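Local coordinates for Alr4995 protein (Nostoc sp., PDB 6LRH), which acts as a bifunctional enzyme, combining arginine dihydrolase and ornithine cyclodeaminase activities, and holds arginine bound in its dihydrolase part, at residues H168-F173 with A217-N222; L66-N71 with K263-R268; Y136-E141 with I162-Y167. The protein carries 1 engineered substitution. All blocks are in the same frame, centred on the assembly; numbering follows the deposited sequence.

Overall arrangement
All three contacts lie in the guanidine-modifying part of the chain, and each touches the bound arginine. Contact 1 (168-173 with 217-222) meets the guanidinium end through Asp170. Contact 2 (66-71 with 263-268) runs along the middle of the ligand, with the ring of Phe68, the engineered Ala264 and Asn71. Contact 3 (136-141 with 162-167) grips the carboxylate through Arg139. The centres of contacts 1 and 2 are about 11 Å apart, and the backbone N of Lys263 and of Ala264 probably donate to Asn219 O and Asn219 OD1. Contacts 1 and 3 have centres about 13 Å apart and touch by packing, as where Thr171 meets Phe166. Contacts 2 and 3, about 17 Å apart between centres, do not touch.

Contact 1 of 3, residues H168-F173 with A217-N222; sequences HLDTCF and ACNTVN. With ARG (arginine), chain C.
Asn219 and Asp170 form the polar part of this contact. Asn219 ND2 donates to the backbone Asp170 O, modelled at 2.5 Å, a length that is doubtful, with an N-H...O angle of 158°. The acceptor lies in the amide plane, but the donor stands above the carbonyl plane of Asp170. Asn219 OD1 accepts from the backbone N of Ala261 and Ala264, which probably sets how the amide is turned.

The charged contacts go to the ligand. With CG between the backbone N and the carbonyl carbon (chi1 79°), the Asp170 carboxylate faces the arginine guanidinium. Asp170 OD2 takes a bond from ligand NH1 at 2.8 Å, and Asp170 OD1 one from NH2 at 3.0 Å. His168 ND1 lies 3.3 Å from ligand CZ. An Asp and a His at the guanidinium are consistent with GME-family active sites. Thr171 OG1 and Thr171 N both donate to His168 O, which holds the short 3-10 turn together.

The apolar part is small. Cys218 CB packs 3.6 Å from Cys172 CA, with its SG beside the same backbone.

The turn leads into strand 173-175. Phe173 meets Trp133 edge-to-face and rests on Leu124 of strand 123-125. On the other segment, Val221 pairs through its backbone with Ile228 of strand 226-229.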
loop_
_atom_site.group_PDB
_atom_site.type_symbol
_atom_site.label_atom_id
_atom_site.label_comp_id
_atom_site.label_asym_id
_atom_site.label_seq_id
_atom_site.Cartn_x
_atom_site.Cartn_y
_atom_site.Cartn_z
ATOM N N HIS A 168 32.166 -5.026 23.258
ATOM C CA HIS A 168 32.829 -5.684 24.385
ATOM C C HIS A 168 31.921 -5.679 25.563
ATOM O O HIS A 168 31.231 -4.715 25.772
ATOM C CB HIS A 168 34.125 -4.987 24.783
ATOM C CG HIS A 168 35.291 -5.348 23.932
ATOM N ND1 HIS A 168 36.289 -4.454 23.626
ATOM C CD2 HIS A 168 35.619 -6.502 23.316
ATOM C CE1 HIS A 168 37.178 -5.037 22.851
ATOM N NE2 HIS A 168 36.795 -6.283 22.648
ATOM N N LEU A 169 31.950 -6.736 26.357
ATOM C CA LEU A 169 31.094 -6.826 27.520
ATOM C C LEU A 169 31.275 -5.646 28.453
ATOM O O LEU A 169 30.334 -5.191 29.050
ATOM C CB LEU A 169 31.347 -8.117 28.266
ATOM C CG LEU A 169 30.374 -8.426 29.391
ATOM C CD1 LEU A 169 28.959 -8.560 28.876
ATOM C CD2 LEU A 169 30.776 -9.659 30.139
ATOM N N ASP A 170 32.477 -5.114 28.558
ATOM C CA ASP A 170 32.735 -4.103 29.559
ATOM C C ASP A 170 32.281 -2.709 29.139
ATOM O O ASP A 170 32.545 -1.752 29.826
ATOM C CB ASP A 170 34.216 -4.109 29.935
ATOM C CG ASP A 170 35.112 -3.387 28.928
ATOM O OD1 ASP A 170 34.677 -3.013 27.829
ATOM O OD2 ASP A 170 36.301 -3.205 29.244
ATOM N N THR A 171 31.607 -2.608 28.001
ATOM C CA THR A 171 31.013 -1.349 27.550
ATOM C C THR A 171 29.550 -1.186 27.996
ATOM O O THR A 171 28.973 -0.110 27.889
ATOM C CB THR A 171 31.072 -1.219 26.019
ATOM O OG1 THR A 171 30.291 -2.242 25.409
ATOM C CG2 THR A 171 32.486 -1.328 25.534
ATOM N N CYS A 172 28.971 -2.263 28.509
ATOM C CA CYS A 172 27.574 -2.296 28.879
ATOM C C CYS A 172 27.309 -3.231 30.053
ATOM O O CYS A 172 26.179 -3.617 30.288
ATOM C CB CYS A 172 26.743 -2.737 27.695
ATOM S SG CYS A 172 27.238 -4.320 27.130
ATOM N N PHE A 173 28.358 -3.589 30.778
ATOM C CA PHE A 173 28.262 -4.518 31.892
ATOM C C PHE A 173 29.398 -4.272 32.885
ATOM O O PHE A 173 30.550 -4.217 32.510
ATOM C CB PHE A 173 28.308 -5.955 31.388
ATOM C CG PHE A 173 27.728 -6.955 32.332
ATOM C CD1 PHE A 173 28.533 -7.671 33.173
ATOM C CD2 PHE A 173 26.374 -7.204 32.345
ATOM C CE1 PHE A 173 28.004 -8.589 34.017
ATOM C CE2 PHE A 173 25.845 -8.130 33.195
ATOM C CZ PHE A 173 26.660 -8.821 34.029
ATOM N N ALA A 217 29.109 4.826 30.598
ATOM C CA ALA A 217 28.958 4.746 32.048
ATOM C C ALA A 217 29.143 3.344 32.638
ATOM O O ALA A 217 29.510 3.219 33.784
ATOM C CB ALA A 217 27.618 5.287 32.452
ATOM N N CYS A 218 28.900 2.292 31.867
ATOM C CA CYS A 218 29.248 0.946 32.330
ATOM C C CYS A 218 30.741 0.651 32.244
ATOM O O CYS A 218 31.233 -0.240 32.917
ATOM C CB CYS A 218 28.495 -0.116 31.547
ATOM S SG CYS A 218 26.741 0.005 31.630
ATOM N N ASN A 219 31.463 1.402 31.423
ATOM C CA ASN A 219 32.899 1.206 31.308
ATOM C C ASN A 219 33.607 1.814 32.507
ATOM O O ASN A 219 34.421 2.696 32.386
ATOM C CB ASN A 219 33.400 1.797 29.998
ATOM C CG ASN A 219 34.592 1.070 29.452
ATOM O OD1 ASN A 219 35.562 1.680 29.047
ATOM N ND2 ASN A 219 34.526 -0.248 29.446
ATOM N N THR A 220 33.290 1.283 33.672
ATOM C CA THR A 220 33.613 1.887 34.956
ATOM C C THR A 220 34.665 1.090 35.714
ATOM O O THR A 220 34.657 -0.125 35.687
ATOM C CB THR A 220 32.325 2.011 35.807
ATOM O OG1 THR A 220 31.637 3.208 35.454
ATOM C CG2 THR A 220 32.616 2.050 37.264
ATOM N N VAL A 221 35.585 1.786 36.371
ATOM C CA VAL A 221 36.541 1.130 37.239
ATOM C C VAL A 221 36.079 1.254 38.677
ATOM O O VAL A 221 35.854 2.353 39.166
ATOM C CB VAL A 221 37.956 1.727 37.103
ATOM C CG1 VAL A 221 38.913 1.028 38.032
ATOM C CG2 VAL A 221 38.433 1.644 35.686
ATOM N N ASN A 222 35.937 0.118 39.343
ATOM C CA ASN A 222 35.509 0.070 40.731
ATOM C C ASN A 222 36.605 -0.515 41.608
ATOM O O ASN A 222 37.100 -1.613 41.364
ATOM C CB ASN A 222 34.203 -0.730 40.832
ATOM C CG ASN A 222 33.743 -0.980 42.262
ATOM O OD1 ASN A 222 33.349 -2.095 42.589
ATOM N ND2 ASN A 222 33.757 0.047 43.099
HETATM N N ARG C . 40.116 0.154 19.335
HETATM C CA ARG C . 39.926 -0.899 20.326
HETATM C C ARG C . 39.231 -2.072 19.699
HETATM O O ARG C . 38.418 -1.930 18.800
HETATM C CB ARG C . 39.128 -0.404 21.536
HETATM C CG ARG C . 39.077 -1.413 22.648
HETATM C CD ARG C . 38.136 -1.052 23.744
HETATM N NE ARG C . 38.270 -1.981 24.855
HETATM C CZ ARG C . 37.334 -2.207 25.767
HETATM N NH1 ARG C . 37.567 -3.061 26.739
HETATM N NH2 ARG C . 36.178 -1.576 25.710
HETATM O OXT ARG C . 39.475 -3.190 20.087
#

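Contact 2 of 3, residues L66-N71 with K263-R268; sequences LVFTAN and KALTLR. Engineered in segment 263-268: Ala264 (natural residue Cys). With ARG (arginine), chain C.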
loop_
_atom_site.group_PDB
_atom_site.type_symbol
_atom_site.label_atom_id
_atom_site.label_comp_id
_atom_site.label_asym_id
_atom_site.label_seq_id
_atom_site.Cartn_x
_atom_site.Cartn_y
_atom_site.Cartn_z
ATOM N N LEU A 66 47.238 -0.436 21.993
ATOM C CA LEU A 66 47.884 -1.083 23.121
ATOM C C LEU A 66 47.496 -0.376 24.430
ATOM O O LEU A 66 47.588 -0.962 25.499
ATOM C CB LEU A 66 49.406 -1.113 22.946
ATOM C CG LEU A 66 50.250 -2.058 23.817
ATOM C CD1 LEU A 66 50.140 -3.485 23.376
ATOM C CD2 LEU A 66 51.694 -1.643 23.799
ATOM N N VAL A 67 47.034 0.868 24.347
ATOM C CA VAL A 67 46.605 1.576 25.556
ATOM C C VAL A 67 45.434 0.895 26.246
ATOM O O VAL A 67 45.237 1.071 27.435
ATOM C CB VAL A 67 46.225 3.039 25.275
ATOM C CG1 VAL A 67 47.420 3.803 24.818
ATOM C CG2 VAL A 67 45.122 3.114 24.259
ATOM N N PHE A 68 44.671 0.108 25.506
ATOM C CA PHE A 68 43.517 -0.569 26.076
ATOM C C PHE A 68 43.916 -1.919 26.626
ATOM O O PHE A 68 43.636 -2.959 26.052
ATOM C CB PHE A 68 42.406 -0.721 25.042
ATOM C CG PHE A 68 41.896 0.572 24.530
ATOM C CD1 PHE A 68 41.222 1.438 25.368
ATOM C CD2 PHE A 68 42.093 0.937 23.213
ATOM C CE1 PHE A 68 40.755 2.642 24.903
ATOM C CE2 PHE A 68 41.623 2.145 22.744
ATOM C CZ PHE A 68 40.951 2.994 23.584
ATOM N N THR A 69 44.574 -1.874 27.770
ATOM C CA THR A 69 45.100 -3.048 28.425
ATOM C C THR A 69 44.000 -3.997 28.919
ATOM O O THR A 69 44.274 -5.129 29.273
ATOM C CB THR A 69 46.008 -2.620 29.586
ATOM O OG1 THR A 69 45.243 -1.958 30.589
ATOM C CG2 THR A 69 47.018 -1.657 29.097
ATOM N N ALA A 70 42.751 -3.546 28.906
ATOM C CA ALA A 70 41.647 -4.399 29.326
ATOM C C ALA A 70 41.520 -5.626 28.452
ATOM O O ALA A 70 40.958 -6.630 28.874
ATOM C CB ALA A 70 40.369 -3.642 29.318
ATOM N N ASN A 71 42.037 -5.536 27.232
ATOM C CA ASN A 71 41.955 -6.630 26.294
ATOM C C ASN A 71 43.223 -7.442 26.207
ATOM O O ASN A 71 43.389 -8.178 25.264
ATOM C CB ASN A 71 41.639 -6.134 24.879
ATOM C CG ASN A 71 40.427 -5.243 24.812
ATOM O OD1 ASN A 71 40.515 -4.120 24.331
ATOM N ND2 ASN A 71 39.293 -5.736 25.277
ATOM N N LYS A 263 37.428 1.827 32.070
ATOM C CA LYS A 263 37.725 0.427 32.348
ATOM C C LYS A 263 38.496 -0.251 31.236
ATOM O O LYS A 263 39.222 -1.187 31.493
ATOM C CB LYS A 263 36.457 -0.362 32.619
ATOM C CG LYS A 263 36.738 -1.702 33.221
ATOM C CD LYS A 263 35.479 -2.393 33.592
ATOM C CE LYS A 263 35.667 -3.310 34.757
ATOM N NZ LYS A 263 34.375 -3.355 35.479
ATOM N N ALA A 264 38.342 0.225 30.009
ATOM C CA ALA A 264 39.098 -0.284 28.871
ATOM C C ALA A 264 40.591 0.028 28.974
ATOM O O ALA A 264 41.409 -0.698 28.440
ATOM C CB ALA A 264 38.553 0.273 27.611
ATOM N N LEU A 265 40.940 1.099 29.675
ATOM C CA LEU A 265 42.327 1.505 29.826
ATOM C C LEU A 265 43.042 0.861 31.020
ATOM O O LEU A 265 44.145 1.237 31.353
ATOM C CB LEU A 265 42.410 3.022 29.962
ATOM C CG LEU A 265 41.961 3.829 28.757
ATOM C CD1 LEU A 265 41.670 5.264 29.141
ATOM C CD2 LEU A 265 43.025 3.770 27.704
ATOM N N THR A 266 42.400 -0.093 31.671
ATOM C CA THR A 266 42.989 -0.737 32.831
ATOM C C THR A 266 42.763 -2.229 32.756
ATOM O O THR A 266 41.833 -2.696 32.105
ATOM C CB THR A 266 42.395 -0.244 34.176
ATOM O OG1 THR A 266 41.048 -0.698 34.301
ATOM C CG2 THR A 266 42.410 1.260 34.292
ATOM N N LEU A 267 43.628 -2.965 33.439
ATOM C CA LEU A 267 43.456 -4.378 33.653
ATOM C C LEU A 267 43.822 -4.691 35.104
ATOM O O LEU A 267 44.927 -4.421 35.546
ATOM C CB LEU A 267 44.314 -5.172 32.682
ATOM C CG LEU A 267 44.303 -6.693 32.809
ATOM C CD1 LEU A 267 42.972 -7.235 32.469
ATOM C CD2 LEU A 267 45.351 -7.289 31.911
ATOM N N ARG A 268 42.886 -5.248 35.850
ATOM C CA ARG A 268 43.161 -5.599 37.221
ATOM C C ARG A 268 43.857 -6.931 37.252
ATOM O O ARG A 268 43.287 -7.913 36.853
ATOM C CB ARG A 268 41.877 -5.636 38.036
ATOM C CG ARG A 268 42.096 -5.788 39.516
ATOM C CD ARG A 268 40.841 -5.458 40.311
ATOM N NE ARG A 268 40.899 -6.013 41.657
ATOM C CZ ARG A 268 40.115 -5.635 42.656
ATOM N NH1 ARG A 268 39.220 -4.689 42.464
ATOM N NH2 ARG A 268 40.229 -6.203 43.842
HETATM N N ARG C . 40.116 0.154 19.335
HETATM C CA ARG C . 39.926 -0.899 20.326
HETATM C C ARG C . 39.231 -2.072 19.699
HETATM O O ARG C . 38.418 -1.930 18.800
HETATM C CB ARG C . 39.128 -0.404 21.536
HETATM C CG ARG C . 39.077 -1.413 22.648
HETATM C CD ARG C . 38.136 -1.052 23.744
HETATM N NE ARG C . 38.270 -1.981 24.855
HETATM C CZ ARG C . 37.334 -2.207 25.767
HETATM N NH1 ARG C . 37.567 -3.061 26.739
HETATM N NH2 ARG C . 36.178 -1.576 25.710
HETATM O OXT ARG C . 39.475 -3.190 20.087
HETATM O O HOH W 1 45.873 2.665 29.627
#
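The Phe68 ring is the main flat group, and it meets Ala264 and Leu265 across the contact. The bound arginine runs over one face, with its CD 4.2 Å above the ring plane and offset toward the rim. Val67 CG2 stands over the opposite face, also toward the rim. Ala264 C lies at the edge, in the ring plane. Ala264 CB and Leu265 CD2 come to the ring obliquely, each near Phe68 CD1. The ring takes this place with CG beside the backbone N and anti to the carbonyl carbon (chi1 -61°). Replacing Phe68 by an alanine takes away the ring, and the aliphatic chain of the ligand would probably lose the face it lies on, with a gap beside Leu265.

The backbones are joined by one hydrogen bond, Ala70 N to Ala264 O, at 3.2 Å and 156°. The donor sits above the carbonyl plane. The same oxygen receives a CA-H...O contact from Phe68, the centre of an inverse gamma turn. A water lies 2.8 Å from Val67 O and likewise close to Leu265 O.

The family is that of the pentein fold, whose arginine-modifying members use an active-site cysteine. Ala264 is an engineered replacement of the natural Cys, and its CB lies 3.3 Å from ligand CZ. The missing sulfur was therefore probably the nucleophile. Asn71 OD1 accepts from ligand NE at 3.1 Å and also from Arg90 NH1. Asn71 ND2 is held by Glu118 O.

Further along, Leu265 CD2 lies alongside Val67 CB at 4.1 Å. Leu267 CB packs 3.4 Å from Thr69 O. Thr69 OG1 donates to Leu8 O, on strand 6-9, the antiparallel neighbour of strand 267-268.

Contact 3 of 3, residues Y136-E141 with I162-Y167; sequences YGFRSE and IDERFY. With ARG (arginine), chain C.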
loop_
_atom_site.group_PDB
_atom_site.type_symbol
_atom_site.label_atom_id
_atom_site.label_comp_id
_atom_site.label_asym_id
_atom_site.label_seq_id
_atom_site.Cartn_x
_atom_site.Cartn_y
_atom_site.Cartn_z
ATOM N N TYR A 136 30.043 -12.815 24.255
ATOM C CA TYR A 136 30.349 -13.234 22.902
ATOM C C TYR A 136 29.419 -12.514 21.943
ATOM O O TYR A 136 28.479 -11.878 22.364
ATOM C CB TYR A 136 30.236 -14.757 22.757
ATOM C CG TYR A 136 28.853 -15.340 22.847
ATOM C CD1 TYR A 136 28.170 -15.701 21.711
ATOM C CD2 TYR A 136 28.244 -15.570 24.077
ATOM C CE1 TYR A 136 26.919 -16.256 21.778
ATOM C CE2 TYR A 136 26.982 -16.135 24.159
ATOM C CZ TYR A 136 26.323 -16.468 23.001
ATOM O OH TYR A 136 25.071 -17.013 23.045
ATOM N N GLY A 137 29.686 -12.593 20.651
ATOM C CA GLY A 137 28.819 -11.952 19.694
ATOM C C GLY A 137 29.545 -11.124 18.670
ATOM O O GLY A 137 29.244 -11.196 17.493
ATOM N N PHE A 138 30.510 -10.332 19.102
ATOM C CA PHE A 138 31.214 -9.476 18.164
ATOM C C PHE A 138 32.703 -9.749 18.121
ATOM O O PHE A 138 33.305 -9.666 17.062
ATOM C CB PHE A 138 30.962 -7.998 18.497
ATOM C CG PHE A 138 29.545 -7.596 18.341
ATOM C CD1 PHE A 138 29.027 -7.350 17.091
ATOM C CD2 PHE A 138 28.714 -7.515 19.434
ATOM C CE1 PHE A 138 27.733 -7.014 16.924
ATOM C CE2 PHE A 138 27.408 -7.181 19.271
ATOM C CZ PHE A 138 26.915 -6.934 18.002
ATOM N N ARG A 139 33.292 -10.065 19.270
ATOM C CA ARG A 139 34.737 -10.226 19.358
ATOM C C ARG A 139 35.107 -11.615 19.812
ATOM O O ARG A 139 35.499 -12.433 19.011
ATOM C CB ARG A 139 35.347 -9.195 20.294
ATOM C CG ARG A 139 35.340 -7.795 19.747
ATOM C CD ARG A 139 36.157 -7.681 18.496
ATOM N NE ARG A 139 36.150 -6.331 17.945
ATOM C CZ ARG A 139 36.922 -5.341 18.373
ATOM N NH1 ARG A 139 37.768 -5.536 19.370
ATOM N NH2 ARG A 139 36.851 -4.154 17.810
ATOM N N SER A 140 35.000 -11.878 21.099
ATOM C CA SER A 140 35.233 -13.216 21.607
ATOM C C SER A 140 34.228 -14.206 21.061
ATOM O O SER A 140 33.076 -13.886 20.837
ATOM C CB SER A 140 35.191 -13.230 23.130
ATOM O OG SER A 140 36.238 -12.446 23.654
ATOM N N GLU A 141 34.709 -15.420 20.858
ATOM C CA GLU A 141 33.944 -16.519 20.321
ATOM C C GLU A 141 33.367 -17.374 21.450
ATOM O O GLU A 141 34.006 -17.598 22.457
ATOM C CB GLU A 141 34.851 -17.332 19.398
ATOM C CG GLU A 141 34.434 -18.749 19.181
ATOM C CD GLU A 141 33.219 -18.863 18.295
ATOM O OE1 GLU A 141 33.052 -17.976 17.413
ATOM O OE2 GLU A 141 32.445 -19.840 18.474
ATOM N N ILE A 162 24.254 -7.947 21.371
ATOM C CA ILE A 162 23.458 -7.759 20.148
ATOM C C ILE A 162 23.477 -6.355 19.519
ATOM O O ILE A 162 22.898 -6.147 18.465
ATOM C CB ILE A 162 21.984 -8.101 20.392
ATOM C CG1 ILE A 162 21.462 -7.297 21.557
ATOM C CG2 ILE A 162 21.809 -9.559 20.661
ATOM C CD1 ILE A 162 20.007 -7.229 21.622
ATOM N N ASP A 163 24.123 -5.402 20.175
ATOM C CA ASP A 163 24.254 -4.033 19.685
ATOM C C ASP A 163 25.719 -3.776 19.326
ATOM O O ASP A 163 26.598 -3.876 20.174
ATOM C CB ASP A 163 23.768 -3.052 20.757
ATOM C CG ASP A 163 23.662 -1.622 20.263
ATOM O OD1 ASP A 163 22.819 -0.876 20.798
ATOM O OD2 ASP A 163 24.412 -1.229 19.352
ATOM N N GLU A 164 25.989 -3.442 18.076
ATOM C CA GLU A 164 27.370 -3.319 17.628
ATOM C C GLU A 164 28.138 -2.140 18.254
ATOM O O GLU A 164 29.357 -2.051 18.148
ATOM C CB GLU A 164 27.406 -3.206 16.104
ATOM C CG GLU A 164 28.720 -3.672 15.511
ATOM C CD GLU A 164 28.933 -3.205 14.088
ATOM O OE1 GLU A 164 28.018 -2.562 13.530
ATOM O OE2 GLU A 164 30.022 -3.479 13.537
ATOM N N ARG A 165 27.425 -1.221 18.885
ATOM C CA ARG A 165 28.068 -0.119 19.576
ATOM C C ARG A 165 28.601 -0.592 20.912
ATOM O O ARG A 165 29.467 0.034 21.502
ATOM C CB ARG A 165 27.097 1.023 19.795
ATOM C CG ARG A 165 26.576 1.686 18.549
ATOM C CD ARG A 165 25.526 2.653 18.956
ATOM N NE ARG A 165 24.495 1.975 19.727
ATOM C CZ ARG A 165 23.528 2.595 20.379
ATOM N NH1 ARG A 165 23.466 3.911 20.371
ATOM N NH2 ARG A 165 22.636 1.890 21.045
ATOM N N PHE A 166 28.061 -1.712 21.380
ATOM C CA PHE A 166 28.464 -2.290 22.638
ATOM C C PHE A 166 29.045 -3.673 22.395
ATOM O O PHE A 166 28.472 -4.687 22.773
ATOM C CB PHE A 166 27.274 -2.302 23.593
ATOM C CG PHE A 166 26.771 -0.932 23.900
ATOM C CD1 PHE A 166 27.487 -0.088 24.714
ATOM C CD2 PHE A 166 25.612 -0.457 23.328
ATOM C CE1 PHE A 166 27.048 1.182 24.971
ATOM C CE2 PHE A 166 25.174 0.829 23.591
ATOM C CZ PHE A 166 25.899 1.638 24.408
ATOM N N TYR A 167 30.214 -3.680 21.766
ATOM C CA TYR A 167 30.828 -4.870 21.198
ATOM C C TYR A 167 31.705 -5.674 22.184
ATOM O O TYR A 167 31.968 -6.845 21.952
ATOM C CB TYR A 167 31.646 -4.459 19.966
ATOM C CG TYR A 167 32.731 -3.485 20.298
ATOM C CD1 TYR A 167 32.469 -2.130 20.403
ATOM C CD2 TYR A 167 34.012 -3.923 20.563
ATOM C CE1 TYR A 167 33.460 -1.241 20.750
ATOM C CE2 TYR A 167 35.008 -3.043 20.911
ATOM C CZ TYR A 167 34.731 -1.710 21.001
ATOM O OH TYR A 167 35.731 -0.848 21.339
HETATM N N ARG C . 40.116 0.154 19.335
HETATM C CA ARG C . 39.926 -0.899 20.326
HETATM C C ARG C . 39.231 -2.072 19.699
HETATM O O ARG C . 38.418 -1.930 18.800
HETATM C CB ARG C . 39.128 -0.404 21.536
HETATM C CG ARG C . 39.077 -1.413 22.648
HETATM C CD ARG C . 38.136 -1.052 23.744
HETATM N NE ARG C . 38.270 -1.981 24.855
HETATM C CZ ARG C . 37.334 -2.207 25.767
HETATM N NH1 ARG C . 37.567 -3.061 26.739
HETATM N NH2 ARG C . 36.178 -1.576 25.710
HETATM O OXT ARG C . 39.475 -3.190 20.087
HETATM O O HOH W 2 32.304 -9.765 21.834
#
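Arg139 and Tyr167 form part of the arginine pocket here, in the pentein-fold domain, with Arg139 at the ligand carboxylate. Two loops meet, one after strand 132-136 and one after strand 155-160. Arg139 reaches the ligand end-on with two nitrogens. Arg139 NH1 donates to ligand OXT at 3.0 Å, and NH2 to ligand O at 2.9 Å, the second at 175°. Glu118 forms a salt bridge with Arg139 NH1 and so helps to position the guanidinium.

Tyr167 lies alongside Arg139, pointing the same way. Its CD2 sits over the centre of the guanidinium, 3.9 Å above the plane, with ring and guanidinium planes 40° apart. The Tyr167 ring is set there with CG between the backbone N and the carbonyl carbon (chi1 60°). Its OH reaches the ligand chain.

Phe138, partly exposed, packs beside this pair. Glu164 CA makes a CH-pi contact over one face of the ring, 4.1 Å from its centroid. Phe138 CB also touches Tyr167 CB at 3.9 Å. A water joins the backbones, accepting from Arg139 N and donating to Tyr167 O.

The 162-167 loop is shaped by a type I turn and an Asx turn at Asp163. Arg165 also meets Trp479 of a second subunit in a cation-pi contact. Arg165 grips the Asp163 carboxylate side-on, NH2 to OD1 at 2.8 Å and NE to OD2 at 3.2 Å.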